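Local structure of LacI family transcription regulator (Bifidobacterium animalis subsp. lactis, 4O5A) at residues E100-S105 and L318-D323; S105-M110 and E122-T127; A132-N137 and Q313-L318; L147-P152 and L164-P169; I304-R309 and E328-E333. The protein probably binds operator DNA and represses transcription in response to a small-molecule effector, as other LacI family regulators do. One frame throughout, in Å; residues are numbered along the deposited sequence. Where two conformers were deposited one is given.

Contact 1 of 5, residues E100-S105 and L318-D323; sequences EERDYS and LIDGED
D320 OD1 is gripped by two arginines. R102 NH2 donates to it across the contact at 3.1 Å, and R67 forms a further salt bridge to the same oxygen. The other carboxylate oxygen is used as well: R102 NH1 lies 3.1 Å from D320 OD2. R102 therefore meets the aspartate end-on, one nitrogen to each oxygen. Both oxygens offer their syn lone pairs, and the guanidinium and carboxylate planes are only 25° apart. The NH2 bond is the straighter one, with an N-H...O angle of 167°. A third, weak bond runs from NH2 to OD2. The R102 chain bends at chi2 and chi3 on its way to the helix end. D320 comes to meet it from the opposite direction.

Beside this salt bridge lies an apolar touch. Y104 CE2 is 4.0 Å from I319 CD1, and Y104 OH is 3.7 Å from I319 CG2. The hydroxyl also has a weak hydrogen bond to D131. An alanine in place of R102 would probably leave D320 OD2 without its strong donor and the carboxylate held less firmly, through R67.

Helix 304-320 ends here in a Schellman motif: G321, at positive phi, donates from N to L318 O. D103 holds the equivalent place after helix 88-99. The contact thus joins the ends of two helices of the same subdomain. Two arginines around one carboxylate would be expected to favour its ionised form, and that negative charge probably offsets the close approach of R102 to R67.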
# COMPACT_ATOMS: atom_id res chain seq x y z
N GLU A 100 -6.01 15.38 13.40
CA GLU A 100 -6.83 16.45 12.83
C GLU A 100 -7.77 17.06 13.84
O GLU A 100 -8.11 18.25 13.74
CB GLU A 100 -7.63 15.96 11.63
CG GLU A 100 -6.80 15.76 10.37
CD GLU A 100 -6.25 17.06 9.82
OE1 GLU A 100 -6.97 18.08 9.88
OE2 GLU A 100 -5.10 17.05 9.31
N GLU A 101 -8.21 16.26 14.80
CA GLU A 101 -9.09 16.75 15.87
C GLU A 101 -8.44 17.86 16.69
O GLU A 101 -9.15 18.66 17.30
CB GLU A 101 -9.51 15.59 16.80
CG GLU A 101 -10.37 14.54 16.12
CD GLU A 101 -10.80 13.42 17.07
OE1 GLU A 101 -11.31 13.73 18.17
OE2 GLU A 101 -10.64 12.24 16.71
N ARG A 102 -7.11 17.90 16.71
CA ARG A 102 -6.38 18.89 17.49
C ARG A 102 -5.51 19.77 16.59
O ARG A 102 -4.60 20.45 17.08
CB ARG A 102 -5.44 18.20 18.49
CG ARG A 102 -6.06 17.14 19.38
CD ARG A 102 -6.59 17.74 20.66
NE ARG A 102 -5.58 18.51 21.38
CZ ARG A 102 -4.89 18.08 22.43
NH1 ARG A 102 -5.09 16.86 22.91
NH2 ARG A 102 -4.00 18.87 23.02
N ASP A 103 -5.76 19.71 15.29
CA ASP A 103 -5.00 20.51 14.32
C ASP A 103 -3.49 20.23 14.37
O ASP A 103 -2.65 21.12 14.25
CB ASP A 103 -5.33 21.99 14.46
CG ASP A 103 -6.77 22.28 14.11
OD1 ASP A 103 -7.15 22.05 12.94
OD2 ASP A 103 -7.53 22.71 15.00
N TYR A 104 -3.16 18.96 14.55
CA TYR A 104 -1.79 18.51 14.55
C TYR A 104 -1.46 17.97 13.17
O TYR A 104 -2.37 17.57 12.43
CB TYR A 104 -1.61 17.41 15.60
CG TYR A 104 -0.96 17.91 16.87
CD1 TYR A 104 -1.62 18.79 17.69
CD2 TYR A 104 0.31 17.49 17.23
CE1 TYR A 104 -1.03 19.26 18.86
CE2 TYR A 104 0.91 17.95 18.39
CZ TYR A 104 0.24 18.84 19.19
OH TYR A 104 0.81 19.31 20.35
N SER A 105 -0.17 17.94 12.83
CA SER A 105 0.31 17.40 11.55
C SER A 105 1.33 16.31 11.82
O SER A 105 1.93 16.26 12.90
CB SER A 105 1.00 18.48 10.71
OG SER A 105 0.16 19.58 10.44
N LEU A 318 0.64 12.25 26.20
CA LEU A 318 2.01 12.48 26.67
C LEU A 318 2.38 13.95 26.53
O LEU A 318 2.93 14.56 27.45
CB LEU A 318 3.00 11.61 25.88
CG LEU A 318 2.95 10.09 26.10
CD1 LEU A 318 3.87 9.39 25.09
CD2 LEU A 318 3.35 9.73 27.52
N ILE A 319 2.06 14.53 25.38
CA ILE A 319 2.33 15.95 25.13
C ILE A 319 1.58 16.83 26.13
O ILE A 319 2.13 17.84 26.62
CB ILE A 319 1.94 16.33 23.68
CG1 ILE A 319 2.82 15.59 22.68
CG2 ILE A 319 2.06 17.84 23.47
CD1 ILE A 319 2.25 15.59 21.29
N ASP A 320 0.34 16.46 26.44
CA ASP A 320 -0.46 17.23 27.39
C ASP A 320 0.05 17.07 28.83
O ASP A 320 -0.39 17.79 29.72
CB ASP A 320 -1.95 16.86 27.31
CG ASP A 320 -2.58 17.23 25.96
OD1 ASP A 320 -2.03 18.10 25.25
OD2 ASP A 320 -3.63 16.65 25.61
N GLY A 321 0.95 16.12 29.06
CA GLY A 321 1.55 15.96 30.37
C GLY A 321 0.82 14.96 31.23
O GLY A 321 0.99 14.93 32.45
N GLU A 322 -0.03 14.16 30.60
CA GLU A 322 -0.78 13.15 31.33
C GLU A 322 0.07 11.89 31.42
O GLU A 322 0.87 11.61 30.53
CB GLU A 322 -2.12 12.86 30.62
CG GLU A 322 -3.10 14.03 30.69
CD GLU A 322 -4.23 13.93 29.68
OE1 GLU A 322 -4.61 12.80 29.29
OE2 GLU A 322 -4.75 15.00 29.28
N ASP A 323 -0.07 11.15 32.51
CA ASP A 323 0.65 9.89 32.62
C ASP A 323 -0.06 8.82 31.79
O ASP A 323 -1.29 8.75 31.77
CB ASP A 323 0.83 9.46 34.07
CG ASP A 323 2.08 10.04 34.69
OD1 ASP A 323 3.05 10.32 33.94
OD2 ASP A 323 2.12 10.22 35.93

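Contact 2 of 5, residues S105-M110 and E122-T127; sequences SLLVRM and EDWIAT
The L107 side chain has CG anti to the backbone N (chi1 -169°), and W124 has CG anti to its carbonyl carbon (chi1 -83°). These torsions bring the leucine and the indole together between strand 105-111 and helix 116-127. L107 CD2 touches the six-membered part of the indole at CZ2, 3.7 Å away. It lies about as near to NE1 and CE2. From the same strand, the aliphatic part of R109 reaches CZ2 too, with its CG at 3.8 Å. The far end of the ring comes close to the backbone, W124 CH2 being 3.5 Å from L107 O.

The indole N-H is satisfied by water. One water accepts from W124 NE1 at 3.1 Å and from R109 NH1 at 2.9 Å, lying in the guanidinium plane at its edge. D123 OD2 is 4.5 Å from R109 NH1, too far for a salt bridge. The stronger partners of R109 are E100 and D103 of the second subunit.

A leucine in place of W124 would probably open a gap beside L107 and R109 and take away the indole donor to the water.

The helix covers one face of the parallel sheet, as in a Rossmann-like alpha/beta subdomain. Strand 105-111 also pairs antiparallel with a strand of the second subunit. The tryptophan and its water therefore probably help to position an arginine that forms salt bridges across the dimer interface.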
# COMPACT_ATOMS: atom_id res chain seq x y z
N SER A 105 -0.17 17.94 12.83
CA SER A 105 0.31 17.40 11.55
C SER A 105 1.33 16.31 11.82
O SER A 105 1.93 16.26 12.90
CB SER A 105 1.00 18.48 10.71
OG SER A 105 0.16 19.58 10.44
N LEU A 106 1.57 15.46 10.83
CA LEU A 106 2.63 14.48 10.91
C LEU A 106 3.82 15.00 10.11
O LEU A 106 3.66 15.37 8.94
CB LEU A 106 2.15 13.17 10.29
CG LEU A 106 2.95 11.89 10.51
CD1 LEU A 106 2.83 11.43 11.96
CD2 LEU A 106 2.48 10.79 9.55
N LEU A 107 5.00 15.01 10.72
CA LEU A 107 6.20 15.44 10.01
C LEU A 107 6.97 14.18 9.61
O LEU A 107 7.39 13.41 10.47
CB LEU A 107 7.06 16.34 10.89
CG LEU A 107 8.21 17.05 10.17
CD1 LEU A 107 7.68 18.14 9.24
CD2 LEU A 107 9.21 17.63 11.15
N VAL A 108 7.13 13.97 8.30
CA VAL A 108 7.69 12.72 7.80
C VAL A 108 9.05 12.93 7.18
O VAL A 108 9.22 13.77 6.28
CB VAL A 108 6.76 12.08 6.76
CG1 VAL A 108 7.40 10.82 6.17
CG2 VAL A 108 5.42 11.76 7.38
N ARG A 109 10.03 12.17 7.66
CA ARG A 109 11.32 12.11 6.99
C ARG A 109 11.66 10.67 6.63
O ARG A 109 10.96 9.75 7.03
CB ARG A 109 12.41 12.79 7.83
CG ARG A 109 12.34 14.30 7.72
CD ARG A 109 13.58 15.02 8.23
NE ARG A 109 14.79 14.68 7.50
CZ ARG A 109 15.93 15.35 7.62
NH1 ARG A 109 15.99 16.40 8.42
NH2 ARG A 109 17.00 14.99 6.93
N MSE A 110 12.71 10.50 5.85
CA MSE A 110 12.97 9.21 5.23
C MSE A 110 14.41 8.83 5.52
O MSE A 110 15.33 9.58 5.17
CB MSE A 110 12.73 9.32 3.71
CG MSE A 110 12.73 8.01 2.89
SE MSE A 110 11.09 6.94 3.05
CE MSE A 110 9.79 8.37 3.17
N GLU A 122 17.88 12.63 16.44
CA GLU A 122 18.73 13.47 17.28
C GLU A 122 18.57 14.94 16.90
O GLU A 122 18.59 15.81 17.77
CB GLU A 122 20.19 13.02 17.18
CG GLU A 122 20.45 11.68 17.87
CD GLU A 122 21.84 11.12 17.60
OE1 GLU A 122 22.42 11.44 16.54
OE2 GLU A 122 22.34 10.34 18.44
N ASP A 123 18.37 15.20 15.62
CA ASP A 123 18.20 16.57 15.14
C ASP A 123 16.87 17.13 15.65
O ASP A 123 16.81 18.26 16.13
CB ASP A 123 18.26 16.62 13.61
CG ASP A 123 17.89 17.98 13.06
OD1 ASP A 123 18.72 18.92 13.16
OD2 ASP A 123 16.78 18.12 12.51
N TRP A 124 15.82 16.32 15.55
CA TRP A 124 14.50 16.72 15.99
C TRP A 124 14.49 17.01 17.48
O TRP A 124 13.88 17.98 17.93
CB TRP A 124 13.49 15.62 15.66
CG TRP A 124 13.00 15.69 14.24
CD1 TRP A 124 13.25 16.68 13.34
CD2 TRP A 124 12.19 14.72 13.57
NE1 TRP A 124 12.63 16.39 12.14
CE2 TRP A 124 11.97 15.20 12.26
CE3 TRP A 124 11.61 13.50 13.95
CZ2 TRP A 124 11.20 14.49 11.33
CZ3 TRP A 124 10.86 12.81 13.03
CH2 TRP A 124 10.66 13.30 11.73
N ILE A 125 15.19 16.18 18.24
CA ILE A 125 15.28 16.35 19.68
C ILE A 125 16.04 17.62 20.04
O ILE A 125 15.62 18.38 20.91
CB ILE A 125 15.95 15.13 20.33
CG1 ILE A 125 15.06 13.89 20.19
CG2 ILE A 125 16.25 15.40 21.80
CD1 ILE A 125 15.73 12.59 20.62
N ALA A 126 17.16 17.84 19.36
CA ALA A 126 18.02 18.99 19.66
C ALA A 126 17.36 20.32 19.34
O ALA A 126 17.61 21.33 19.99
CB ALA A 126 19.34 18.86 18.92
N THR A 127 16.50 20.32 18.32
CA THR A 127 15.85 21.54 17.88
C THR A 127 14.42 21.68 18.41
O THR A 127 13.82 22.74 18.29
CB THR A 127 15.84 21.63 16.34
OG1 THR A 127 15.04 20.57 15.80
CG2 THR A 127 17.25 21.52 15.79
O HOH W 1 13.96 17.90 9.79

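Contact 3 of 5, residues A132-N137 and Q313-L318; sequences ALLLLN and QLMLKL. With SO4 (sulfate ion), chain E.
M315, a selenomethionine, meets L134 with the two side chains crossing at about a right angle. Its SE lies 3.9 Å from L134 CB, and its CE is 4.1 Å from L134 CD1. The selenium and methyl thus cover both the base and one branch of the leucine. M315 CG is anti to the carbonyl carbon, and the chain runs straight through chi2 before it bends at chi3 (-69°). This last bend turns the methyl toward L134.

The selenium also comes near the backbone, 3.8 Å from L133 O. Further back, M315 CB faces A132 CB at 4.2 Å, where the backbones approach most closely. Strand 132-135 and helix 313-318 run roughly antiparallel, at 145° and with their axes 9.1 Å apart. This is helix-on-sheet packing in the periplasmic-binding-protein-like fold. Helix 304-320 lies on the face of the parallel sheet to which A132 points. I71 and L157, from strands flanking 132-135, also touch M315, and so does L95 of helix 88-99.

Q313 extends in another direction, toward a sulfate that probably comes from the crystallisation liquor. Its NE2 donates to sulfate O2 at 3.1 Å, with an N-H...O angle of 161°. R309 is bonded to the same ion.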
# COMPACT_ATOMS: atom_id res chain seq x y z
N ALA A 132 6.39 15.17 19.70
CA ALA A 132 6.49 13.76 20.07
C ALA A 132 6.97 12.96 18.88
O ALA A 132 6.79 13.38 17.73
CB ALA A 132 5.14 13.22 20.56
N LEU A 133 7.57 11.80 19.16
CA LEU A 133 8.11 10.92 18.12
C LEU A 133 7.39 9.59 18.16
O LEU A 133 7.11 9.05 19.22
CB LEU A 133 9.59 10.66 18.38
CG LEU A 133 10.50 11.87 18.47
CD1 LEU A 133 11.90 11.45 18.83
CD2 LEU A 133 10.49 12.55 17.13
N LEU A 134 7.11 9.04 16.98
CA LEU A 134 6.49 7.74 16.87
C LEU A 134 7.58 6.76 16.43
O LEU A 134 8.27 7.00 15.43
CB LEU A 134 5.38 7.81 15.81
CG LEU A 134 4.64 6.52 15.48
CD1 LEU A 134 3.95 5.99 16.73
CD2 LEU A 134 3.62 6.78 14.38
N LEU A 135 7.76 5.68 17.19
CA LEU A 135 8.78 4.67 16.88
C LEU A 135 8.15 3.38 16.37
O LEU A 135 7.40 2.72 17.09
CB LEU A 135 9.62 4.35 18.11
CG LEU A 135 10.25 5.54 18.85
CD1 LEU A 135 10.99 5.07 20.09
CD2 LEU A 135 11.17 6.31 17.92
N LEU A 136 8.47 3.02 15.13
CA LEU A 136 7.95 1.78 14.56
C LEU A 136 9.06 0.76 14.34
O LEU A 136 10.25 1.12 14.31
CB LEU A 136 7.24 2.05 13.23
CG LEU A 136 6.16 3.13 13.20
CD1 LEU A 136 5.64 3.31 11.78
CD2 LEU A 136 5.01 2.82 14.16
N ASN A 137 8.67 -0.50 14.19
CA ASN A 137 9.59 -1.56 13.80
C ASN A 137 10.78 -1.69 14.74
O ASN A 137 11.94 -1.65 14.31
CB ASN A 137 10.06 -1.36 12.36
CG ASN A 137 8.91 -1.35 11.38
OD1 ASN A 137 7.95 -2.11 11.54
ND2 ASN A 137 9.00 -0.50 10.37
N GLN A 313 -3.68 9.47 19.79
CA GLN A 313 -4.31 9.90 21.03
C GLN A 313 -3.34 9.76 22.20
O GLN A 313 -3.29 10.62 23.08
CB GLN A 313 -5.60 9.12 21.30
CG GLN A 313 -6.68 9.40 20.27
CD GLN A 313 -7.89 8.50 20.42
OE1 GLN A 313 -7.76 7.32 20.72
NE2 GLN A 313 -9.07 9.06 20.19
N LEU A 314 -2.57 8.67 22.20
CA LEU A 314 -1.65 8.42 23.31
C LEU A 314 -0.50 9.43 23.31
O LEU A 314 -0.07 9.90 24.36
CB LEU A 314 -1.10 6.99 23.23
CG LEU A 314 -2.12 5.90 23.54
CD1 LEU A 314 -1.50 4.52 23.34
CD2 LEU A 314 -2.68 6.05 24.95
N MSE A 315 -0.00 9.76 22.12
CA MSE A 315 1.09 10.72 22.05
C MSE A 315 0.59 12.09 22.47
O MSE A 315 1.31 12.83 23.12
CB MSE A 315 1.72 10.77 20.66
CG MSE A 315 2.58 9.54 20.38
SE MSE A 315 3.44 9.62 18.65
CE MSE A 315 1.90 9.42 17.50
N LEU A 316 -0.64 12.44 22.09
CA LEU A 316 -1.22 13.71 22.52
C LEU A 316 -1.37 13.79 24.04
O LEU A 316 -1.18 14.85 24.64
CB LEU A 316 -2.56 13.94 21.84
CG LEU A 316 -2.38 14.35 20.37
CD1 LEU A 316 -3.70 14.24 19.60
CD2 LEU A 316 -1.83 15.76 20.31
N LYS A 317 -1.72 12.67 24.67
CA LYS A 317 -1.76 12.62 26.13
C LYS A 317 -0.39 12.90 26.73
O LYS A 317 -0.27 13.67 27.66
CB LYS A 317 -2.27 11.26 26.62
CG LYS A 317 -3.76 11.03 26.46
CD LYS A 317 -4.16 9.77 27.22
CE LYS A 317 -5.47 9.17 26.70
NZ LYS A 317 -6.68 9.94 27.12
N LEU A 318 0.64 12.25 26.20
CA LEU A 318 2.01 12.48 26.67
C LEU A 318 2.38 13.95 26.53
O LEU A 318 2.93 14.56 27.45
CB LEU A 318 3.00 11.61 25.88
CG LEU A 318 2.95 10.09 26.10
CD1 LEU A 318 3.87 9.39 25.09
CD2 LEU A 318 3.35 9.73 27.52
S SO4 E . -12.40 7.02 19.92
O1 SO4 E . -13.30 6.01 20.47
O2 SO4 E . -11.75 7.75 21.00
O3 SO4 E . -11.41 6.38 19.06
O4 SO4 E . -13.19 7.96 19.12

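Contact 4 of 5, residues L147-P152 and L164-P169; sequences LMKNNP and LTSGLP
The backbone from T165 to L168 makes a type I' beta turn, which faces the end of helix 143-149; K149 and L168 are the closest pair, with CA atoms 7.7 Å apart. S166 and G167 fill the turn's two middle positions, both with positive phi. L168 follows and packs on M148, a selenomethionine, the two side chains crossing at about a right angle. L168 CD1 touches M148 CB at 3.8 Å. L168 CD2 also lies near M148 CB, and it reaches K149 CG at 4.2 Å. The far end of M148 leads elsewhere, to L133 and L135 of the sheet.

K149 bends at chi2 and chi3 to reach the exposed turn. Its NZ donates to S166 OG at 3.0 Å. S166 OG stands anti to its backbone N (chi1 -180°), which presents the hydroxyl to the lysine. Within the helix segment, N151 ND2 donates to L147 O at 3.0 Å.

Helix 143-149 leads into strand 156-160, and the type I' turn lies between that strand and strand 170-172. The contact thus joins successive connections of the parallel alpha/beta subdomain in the periplasmic-binding-protein-like fold.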
# COMPACT_ATOMS: atom_id res chain seq x y z
N LEU A 147 18.39 6.16 22.92
CA LEU A 147 18.28 7.56 22.55
C LEU A 147 17.11 8.22 23.29
O LEU A 147 17.27 9.29 23.88
CB LEU A 147 18.09 7.71 21.03
CG LEU A 147 17.86 9.12 20.47
CD1 LEU A 147 19.02 10.04 20.80
CD2 LEU A 147 17.63 9.09 18.97
N MSE A 148 15.96 7.56 23.29
CA MSE A 148 14.78 8.11 23.94
C MSE A 148 14.96 8.18 25.45
O MSE A 148 14.54 9.15 26.09
CB MSE A 148 13.51 7.31 23.61
CG MSE A 148 13.10 7.29 22.15
SE MSE A 148 13.46 8.94 21.17
CE MSE A 148 12.47 10.22 22.25
N LYS A 149 15.58 7.16 26.03
CA LYS A 149 15.73 7.10 27.48
C LYS A 149 16.68 8.19 27.97
O LYS A 149 16.52 8.72 29.07
CB LYS A 149 16.20 5.71 27.92
CG LYS A 149 15.16 4.62 27.67
CD LYS A 149 14.99 3.70 28.87
CE LYS A 149 15.89 2.48 28.79
NZ LYS A 149 15.66 1.56 29.95
N ASN A 150 17.67 8.53 27.14
CA ASN A 150 18.60 9.60 27.45
C ASN A 150 18.01 10.98 27.14
O ASN A 150 18.61 12.00 27.45
CB ASN A 150 19.93 9.40 26.69
CG ASN A 150 20.60 8.08 27.04
OD1 ASN A 150 20.22 7.40 27.99
ND2 ASN A 150 21.62 7.72 26.26
N ASN A 151 16.82 10.98 26.54
CA ASN A 151 16.10 12.22 26.24
C ASN A 151 14.63 12.16 26.66
O ASN A 151 13.74 12.12 25.81
CB ASN A 151 16.20 12.55 24.74
CG ASN A 151 17.58 13.02 24.33
OD1 ASN A 151 17.94 14.19 24.50
ND2 ASN A 151 18.38 12.10 23.81
N PRO A 152 14.36 12.15 27.98
CA PRO A 152 12.96 11.99 28.41
C PRO A 152 12.14 13.26 28.27
O PRO A 152 10.92 13.20 28.46
CB PRO A 152 13.09 11.59 29.88
CG PRO A 152 14.36 12.24 30.33
CD PRO A 152 15.28 12.25 29.12
N LEU A 164 10.24 -5.42 23.91
CA LEU A 164 11.27 -4.76 23.10
C LEU A 164 11.43 -3.27 23.39
O LEU A 164 12.27 -2.61 22.78
CB LEU A 164 10.96 -4.91 21.61
CG LEU A 164 10.63 -6.28 21.00
CD1 LEU A 164 10.23 -6.10 19.54
CD2 LEU A 164 11.79 -7.24 21.12
N THR A 165 10.63 -2.73 24.31
CA THR A 165 10.55 -1.27 24.45
C THR A 165 11.17 -0.73 25.73
O THR A 165 11.37 0.48 25.86
CB THR A 165 9.11 -0.77 24.31
OG1 THR A 165 8.28 -1.42 25.28
CG2 THR A 165 8.58 -1.06 22.92
N SER A 166 11.44 -1.63 26.67
CA SER A 166 12.17 -1.31 27.90
C SER A 166 11.64 -0.09 28.65
O SER A 166 12.38 0.85 28.93
CB SER A 166 13.66 -1.14 27.61
OG SER A 166 14.38 -0.84 28.79
N GLY A 167 10.35 -0.12 28.99
CA GLY A 167 9.78 0.91 29.84
C GLY A 167 9.20 2.11 29.12
O GLY A 167 8.47 2.89 29.74
N LEU A 168 9.52 2.28 27.84
CA LEU A 168 8.96 3.38 27.05
C LEU A 168 7.47 3.17 26.83
O LEU A 168 7.00 2.02 26.78
CB LEU A 168 9.66 3.47 25.68
CG LEU A 168 11.12 3.92 25.68
CD1 LEU A 168 11.67 4.00 24.27
CD2 LEU A 168 11.24 5.27 26.36
N PRO A 169 6.70 4.26 26.72
CA PRO A 169 5.27 4.13 26.44
C PRO A 169 5.05 3.29 25.20
O PRO A 169 5.62 3.59 24.14
CB PRO A 169 4.84 5.57 26.17
CG PRO A 169 5.76 6.39 27.04
CD PRO A 169 7.09 5.67 26.96

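Contact 5 of 5, residues I304-R309 and E328-E333; sequences ILESGR and EEPPYE. With SO4 (sulfate ion), chain E.
P330 packs tightly on E306 and S307. Its ring carbon CG lies 3.5 Å from E306 CG, and the two side chains cross at about a right angle. Its CD sits 3.4 Å from S307 OG. E306 has CG anti to the backbone N (chi1 -173°) and bends at chi2, so its methylene carbons lie against the proline while the carboxylate turns off. E329 adds a looser touch, its CB being 3.9 Å from S307 OG. No hydrogen bond crosses between 304-309 and 328-333. The polar groups find partners nearby instead. S307 OG bonds to N303 O, one helical turn back, and E329 forms a salt bridge with R302.

The other side is polar and only partly buried. R309 does not touch the proline; its chain, extended from CG to NE, carries the guanidinium to a sulfate, probably from the crystallisation liquor. R309 NE donates to sulfate O3 at 2.9 Å, and R309 NH2 donates to sulfate O4 at 3.0 Å with an N-H...O angle of 165°. The ion lies at the guanidinium edge and also accepts from Q313. E101 forms a salt bridge to R309 as well. E306 OE2 is 3.6 Å from sulfate O3, with no bond between them.

Residues 329-332 link strand 327-328 of one sheet to strand 333-335 of the other, a subdomain crossover of the LacI-type core. The helix start meets this crossover by van der Waals packing. R302 probably balances the charge of E329, while E101 and the sulfate probably balance R309.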
# COMPACT_ATOMS: atom_id res chain seq x y z
N ILE A 304 -5.49 -1.81 11.91
CA ILE A 304 -4.44 -0.82 11.78
C ILE A 304 -4.96 0.61 11.86
O ILE A 304 -4.29 1.49 12.41
CB ILE A 304 -3.70 -0.99 10.45
CG1 ILE A 304 -3.19 -2.42 10.34
CG2 ILE A 304 -2.54 0.00 10.36
CD1 ILE A 304 -2.82 -2.82 8.91
N LEU A 305 -6.13 0.86 11.28
CA LEU A 305 -6.75 2.18 11.37
C LEU A 305 -6.91 2.61 12.82
O LEU A 305 -6.42 3.67 13.22
CB LEU A 305 -8.11 2.21 10.67
CG LEU A 305 -8.15 2.41 9.16
CD1 LEU A 305 -9.58 2.23 8.66
CD2 LEU A 305 -7.63 3.80 8.82
N GLU A 306 -7.58 1.78 13.61
CA GLU A 306 -7.79 2.09 15.02
C GLU A 306 -6.48 2.13 15.80
O GLU A 306 -6.36 2.87 16.78
CB GLU A 306 -8.79 1.10 15.64
CG GLU A 306 -9.21 1.45 17.05
CD GLU A 306 -9.72 2.87 17.19
OE1 GLU A 306 -10.46 3.34 16.29
OE2 GLU A 306 -9.39 3.52 18.21
N SER A 307 -5.50 1.33 15.38
CA SER A 307 -4.19 1.35 16.04
C SER A 307 -3.55 2.72 15.86
O SER A 307 -2.99 3.31 16.80
CB SER A 307 -3.26 0.28 15.47
OG SER A 307 -3.58 -0.99 16.02
N GLY A 308 -3.66 3.23 14.64
CA GLY A 308 -3.10 4.53 14.31
C GLY A 308 -3.78 5.60 15.12
O GLY A 308 -3.13 6.50 15.63
N ARG A 309 -5.10 5.50 15.22
CA ARG A 309 -5.87 6.49 15.95
C ARG A 309 -5.49 6.48 17.43
O ARG A 309 -5.27 7.53 18.03
CB ARG A 309 -7.36 6.21 15.76
CG ARG A 309 -8.26 7.24 16.36
CD ARG A 309 -9.70 7.02 15.90
NE ARG A 309 -10.59 7.83 16.70
CZ ARG A 309 -10.76 9.14 16.54
NH1 ARG A 309 -10.09 9.79 15.59
NH2 ARG A 309 -11.59 9.80 17.33
N GLU A 328 -2.95 -1.95 25.22
CA GLU A 328 -3.03 -3.03 24.26
C GLU A 328 -3.57 -2.49 22.94
O GLU A 328 -4.44 -1.62 22.93
CB GLU A 328 -3.94 -4.15 24.78
N GLU A 329 -3.05 -2.97 21.82
CA GLU A 329 -3.60 -2.52 20.55
C GLU A 329 -5.00 -3.13 20.40
O GLU A 329 -5.33 -4.10 21.10
CB GLU A 329 -2.66 -2.81 19.38
CG GLU A 329 -2.67 -4.22 18.85
CD GLU A 329 -2.01 -4.30 17.47
OE1 GLU A 329 -0.91 -3.72 17.29
OE2 GLU A 329 -2.59 -4.94 16.57
N PRO A 330 -5.85 -2.54 19.54
CA PRO A 330 -7.23 -3.04 19.38
C PRO A 330 -7.23 -4.51 18.96
O PRO A 330 -6.28 -4.95 18.31
CB PRO A 330 -7.80 -2.17 18.26
CG PRO A 330 -7.02 -0.90 18.35
CD PRO A 330 -5.63 -1.31 18.75
N PRO A 331 -8.28 -5.26 19.33
CA PRO A 331 -8.21 -6.70 19.06
C PRO A 331 -8.13 -7.00 17.57
O PRO A 331 -8.72 -6.29 16.74
CB PRO A 331 -9.53 -7.24 19.64
CG PRO A 331 -10.43 -6.04 19.77
CD PRO A 331 -9.51 -4.88 20.04
N TYR A 332 -7.34 -8.02 17.24
CA TYR A 332 -7.25 -8.52 15.88
C TYR A 332 -8.43 -9.47 15.65
O TYR A 332 -9.15 -9.81 16.59
CB TYR A 332 -5.95 -9.30 15.71
CG TYR A 332 -5.86 -10.48 16.65
CD1 TYR A 332 -6.42 -11.71 16.32
CD2 TYR A 332 -5.23 -10.36 17.88
CE1 TYR A 332 -6.36 -12.78 17.20
CE2 TYR A 332 -5.16 -11.43 18.74
CZ TYR A 332 -5.72 -12.64 18.40
OH TYR A 332 -5.66 -13.70 19.27
N GLU A 333 -8.61 -9.94 14.42
CA GLU A 333 -9.71 -10.84 14.12
C GLU A 333 -9.24 -11.83 13.06
O GLU A 333 -8.61 -11.43 12.09
CB GLU A 333 -10.89 -10.02 13.59
CG GLU A 333 -12.10 -10.80 13.07
CD GLU A 333 -13.08 -9.89 12.32
OE1 GLU A 333 -12.80 -8.67 12.20
OE2 GLU A 333 -14.12 -10.38 11.83
S SO4 E . -12.40 7.02 19.92
O1 SO4 E . -13.30 6.01 20.47
O2 SO4 E . -11.75 7.75 21.00
O3 SO4 E . -11.41 6.38 19.06
O4 SO4 E . -13.19 7.96 19.12

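Contacts 1 to 4 lie in the subdomain built on the parallel sheet, and contact 5 stands where the chain crosses to the other sheet. Helix 304-320 carries one segment each of contacts 1, 3 and 5, with centres of 1 and 3 about 9 Å apart and of 3 and 5 about 14 Å. Contacts 2 and 4, on helices 116-127 and 143-149, are about 17 Å apart between centres. Along the chain contact 2 closes before contacts 3 and 4 open. Contacts 1 and 3 set a late helix on an early loop and strand, so early and late parts of the chain build one subdomain. Contacts 1 and 2 meet the second subunit broadly, contact 5 at L305 alone.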